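Local coordinates for lysozyme (Asticcacaulis excentricus, PDB 6H9D), which is the muramidase domain of SpmX, a peptidoglycan hydrolase of the lysozyme class that probably descends from a co-opted phage lysin with tempered lytic activity, at residues E66-L71 / A83-C88. Sequence-based numbering, arbitrary orientation.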
ATOM      1  N   GLU A  66      -4.720  -6.814  -8.011  1.00 40.08           N
ATOM      2  CA  GLU A  66      -5.660  -6.801  -9.141  1.00 39.30           C
ATOM      3  C   GLU A  66      -5.769  -5.395  -9.738  1.00 39.79           C
ATOM      4  O   GLU A  66      -5.674  -5.242 -10.947  1.00 36.40           O
ATOM      5  CB  GLU A  66      -7.027  -7.305  -8.688  1.00 43.99           C
ATOM      6  CG  GLU A  66      -7.024  -8.805  -8.475  1.00 54.69           C
ATOM      7  CD  GLU A  66      -6.589  -9.555  -9.725  1.00 57.88           C
ATOM      8  OE1 GLU A  66      -7.270  -9.399 -10.762  1.00 51.18           O
ATOM      9  OE2 GLU A  66      -5.548 -10.245  -9.675  1.00 55.84           O
ATOM     10  N   ALA A  67      -5.968  -4.382  -8.879  1.00 33.51           N
ATOM     11  CA  ALA A  67      -6.135  -3.014  -9.299  1.00 34.47           C
ATOM     12  C   ALA A  67      -4.902  -2.521 -10.076  1.00 43.18           C
ATOM     13  O   ALA A  67      -5.043  -1.864 -11.098  1.00 36.87           O
ATOM     14  CB  ALA A  67      -6.402  -2.128  -8.116  1.00 33.64           C
ATOM     15  N   VAL A  68      -3.696  -2.816  -9.582  1.00 39.30           N
ATOM     16  CA  VAL A  68      -2.493  -2.236 -10.183  1.00 37.63           C
ATOM     17  C   VAL A  68      -2.305  -2.872 -11.564  1.00 38.58           C
ATOM     18  O   VAL A  68      -2.053  -2.187 -12.543  1.00 39.35           O
ATOM     19  CB  VAL A  68      -1.246  -2.395  -9.291  1.00 33.92           C
ATOM     20  CG1 VAL A  68       0.007  -1.959 -10.032  1.00 35.07           C
ATOM     21  CG2 VAL A  68      -1.387  -1.587  -7.996  1.00 34.95           C
ATOM     22  N   ASN A  69      -2.535  -4.169 -11.616  1.00 38.26           N
ATOM     23  CA  ASN A  69      -2.476  -4.945 -12.872  1.00 37.31           C
ATOM     24  C   ASN A  69      -3.494  -4.379 -13.862  1.00 38.37           C
ATOM     25  O   ASN A  69      -3.155  -4.201 -15.010  1.00 41.26           O
ATOM     26  CB  ASN A  69      -2.814  -6.402 -12.589  1.00 36.42           C
ATOM     27  CG  ASN A  69      -1.585  -7.214 -12.293  1.00 35.18           C
ATOM     28  OD1 ASN A  69      -0.673  -7.257 -13.093  1.00 40.79           O
ATOM     29  ND2 ASN A  69      -1.557  -7.859 -11.154  1.00 35.77           N
ATOM     30  N   ASN A  70      -4.681  -4.050 -13.386  1.00 36.12           N
ATOM     31  CA  ASN A  70      -5.753  -3.585 -14.290  1.00 44.54           C
ATOM     32  C   ASN A  70      -5.578  -2.122 -14.675  1.00 44.17           C
ATOM     33  O   ASN A  70      -5.977  -1.790 -15.777  1.00 40.16           O
ATOM     34  CB  ASN A  70      -7.135  -3.784 -13.671  1.00 51.48           C
ATOM     35  CG  ASN A  70      -7.482  -5.229 -13.397  1.00 50.00           C
ATOM     36  OD1 ASN A  70      -6.829  -6.140 -13.882  1.00 49.34           O
ATOM     37  ND2 ASN A  70      -8.500  -5.437 -12.594  1.00 48.34           N
ATOM     38  N   LEU A  71      -4.987  -1.308 -13.802  1.00 36.85           N
ATOM     39  CA  LEU A  71      -4.901   0.146 -14.059  1.00 37.27           C
ATOM     40  C   LEU A  71      -3.631   0.518 -14.819  1.00 41.04           C
ATOM     41  O   LEU A  71      -3.645   1.548 -15.474  1.00 32.08           O
ATOM     42  CB  LEU A  71      -4.984   0.871 -12.724  1.00 41.44           C
ATOM     43  CG  LEU A  71      -6.353   0.825 -12.070  1.00 45.72           C
ATOM     44  CD1 LEU A  71      -6.330   1.575 -10.764  1.00 44.64           C
ATOM     45  CD2 LEU A  71      -7.394   1.407 -13.000  1.00 42.23           C
ATOM     46  N   ALA A  83       6.401  -1.626  -5.514  1.00 25.70           N
ATOM     47  CA  ALA A  83       6.283  -0.238  -4.988  1.00 29.50           C
ATOM     48  C   ALA A  83       4.890   0.342  -5.276  1.00 27.27           C
ATOM     49  O   ALA A  83       4.337   1.044  -4.422  1.00 27.26           O
ATOM     50  CB  ALA A  83       7.355   0.654  -5.564  1.00 26.37           C
ATOM     51  N   LEU A  84       4.360   0.104  -6.483  1.00 27.24           N
ATOM     52  CA  LEU A  84       3.017   0.620  -6.822  1.00 29.61           C
ATOM     53  C   LEU A  84       1.933  -0.053  -5.961  1.00 27.96           C
ATOM     54  O   LEU A  84       0.989   0.607  -5.576  1.00 27.29           O
ATOM     55  CB  LEU A  84       2.730   0.444  -8.313  1.00 30.90           C
ATOM     56  CG  LEU A  84       3.489   1.400  -9.235  1.00 31.29           C
ATOM     57  CD1 LEU A  84       3.167   1.106 -10.684  1.00 29.69           C
ATOM     58  CD2 LEU A  84       3.201   2.860  -8.921  1.00 32.26           C
ATOM     59  N   VAL A  85       2.080  -1.344  -5.657  1.00 24.72           N
ATOM     60  CA  VAL A  85       1.123  -2.032  -4.790  1.00 28.14           C
ATOM     61  C   VAL A  85       1.148  -1.422  -3.383  1.00 29.84           C
ATOM     62  O   VAL A  85       0.106  -1.175  -2.789  1.00 31.42           O
ATOM     63  CB  VAL A  85       1.397  -3.542  -4.744  1.00 34.34           C
ATOM     64  CG1 VAL A  85       0.588  -4.208  -3.646  1.00 35.05           C
ATOM     65  CG2 VAL A  85       1.096  -4.202  -6.078  1.00 34.06           C
ATOM     66  N   SER A  86       2.350  -1.129  -2.875  1.00 29.36           N
ATOM     67  CA  SER A  86       2.520  -0.529  -1.575  1.00 26.69           C
ATOM     68  C   SER A  86       1.830   0.833  -1.563  1.00 27.33           C
ATOM     69  O   SER A  86       1.068   1.168  -0.638  1.00 28.85           O
ATOM     70  CB  SER A  86       3.987  -0.405  -1.198  1.00 29.01           C
ATOM     71  OG  SER A  86       4.133   0.223   0.082  1.00 30.58           O
ATOM     72  N   PHE A  87       2.055   1.582  -2.641  1.00 23.94           N
ATOM     73  CA  PHE A  87       1.573   2.937  -2.773  1.00 24.30           C
ATOM     74  C   PHE A  87       0.034   2.925  -2.882  1.00 28.80           C
ATOM     75  O   PHE A  87      -0.655   3.600  -2.139  1.00 31.33           O
ATOM     76  CB  PHE A  87       2.221   3.592  -3.990  1.00 24.78           C
ATOM     77  CG  PHE A  87       1.726   4.990  -4.272  1.00 24.85           C
ATOM     78  CD1 PHE A  87       2.108   6.048  -3.470  1.00 30.66           C
ATOM     79  CD2 PHE A  87       0.873   5.235  -5.333  1.00 29.57           C
ATOM     80  CE1 PHE A  87       1.639   7.329  -3.722  1.00 35.56           C
ATOM     81  CE2 PHE A  87       0.419   6.520  -5.592  1.00 32.61           C
ATOM     82  CZ  PHE A  87       0.797   7.564  -4.785  1.00 31.60           C
ATOM     83  N   CYS A  88      -0.472   2.072  -3.767  1.00 27.80           N
ATOM     84  CA  CYS A  88      -1.895   1.910  -3.999  1.00 27.53           C
ATOM     85  C   CYS A  88      -2.610   1.401  -2.738  1.00 26.89           C
ATOM     86  O   CYS A  88      -3.672   1.892  -2.416  1.00 32.78           O
ATOM     87  CB  CYS A  88      -2.156   0.994  -5.183  1.00 31.60           C
ATOM     88  SG  CYS A  88      -3.936   0.875  -5.522  1.00 33.12           S
TER
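Val68 meets helix 78-91 with both of its methyls, CG1 against Leu84 and CG2 against Val85 and Cys88, and so illustrates how a single branched side chain can join two helices. Val68 CG1, anti to the backbone N (chi1 172°), lies 4.0 Å from Leu84 CB. The other branch, Val68 CG2, beside the backbone N, goes deeper: it sits 3.9 Å from Cys88 CB and lies alongside the Val85 CG2 methyl, 4.1 Å away. Leu84 meets Val68 through its CB methylene, the two side chains crossing at about a right angle, while the Leu84 side chain also packs on Met117 and Phe146. In the phage-type lysozyme fold this joins the last turns of the long helix 50-71 to helix 78-91 within the helical part of the domain. The short segments run at 115° to one another with axes 9.8 Å apart, and the backbones come nearest where Val68 CA and Val85 CA are 6.5 Å apart. No hydrogen bond crosses the interface, whose touching residues are all buried. Cys88 offers Val68 its methylene, because SG is anti to the backbone N (chi1 -177°) and is directed past the valine toward the Ala67 side. Phe96 of helix 93-97 packs against Cys88 and Leu71, while Ile6 and Ile14 cover Val85.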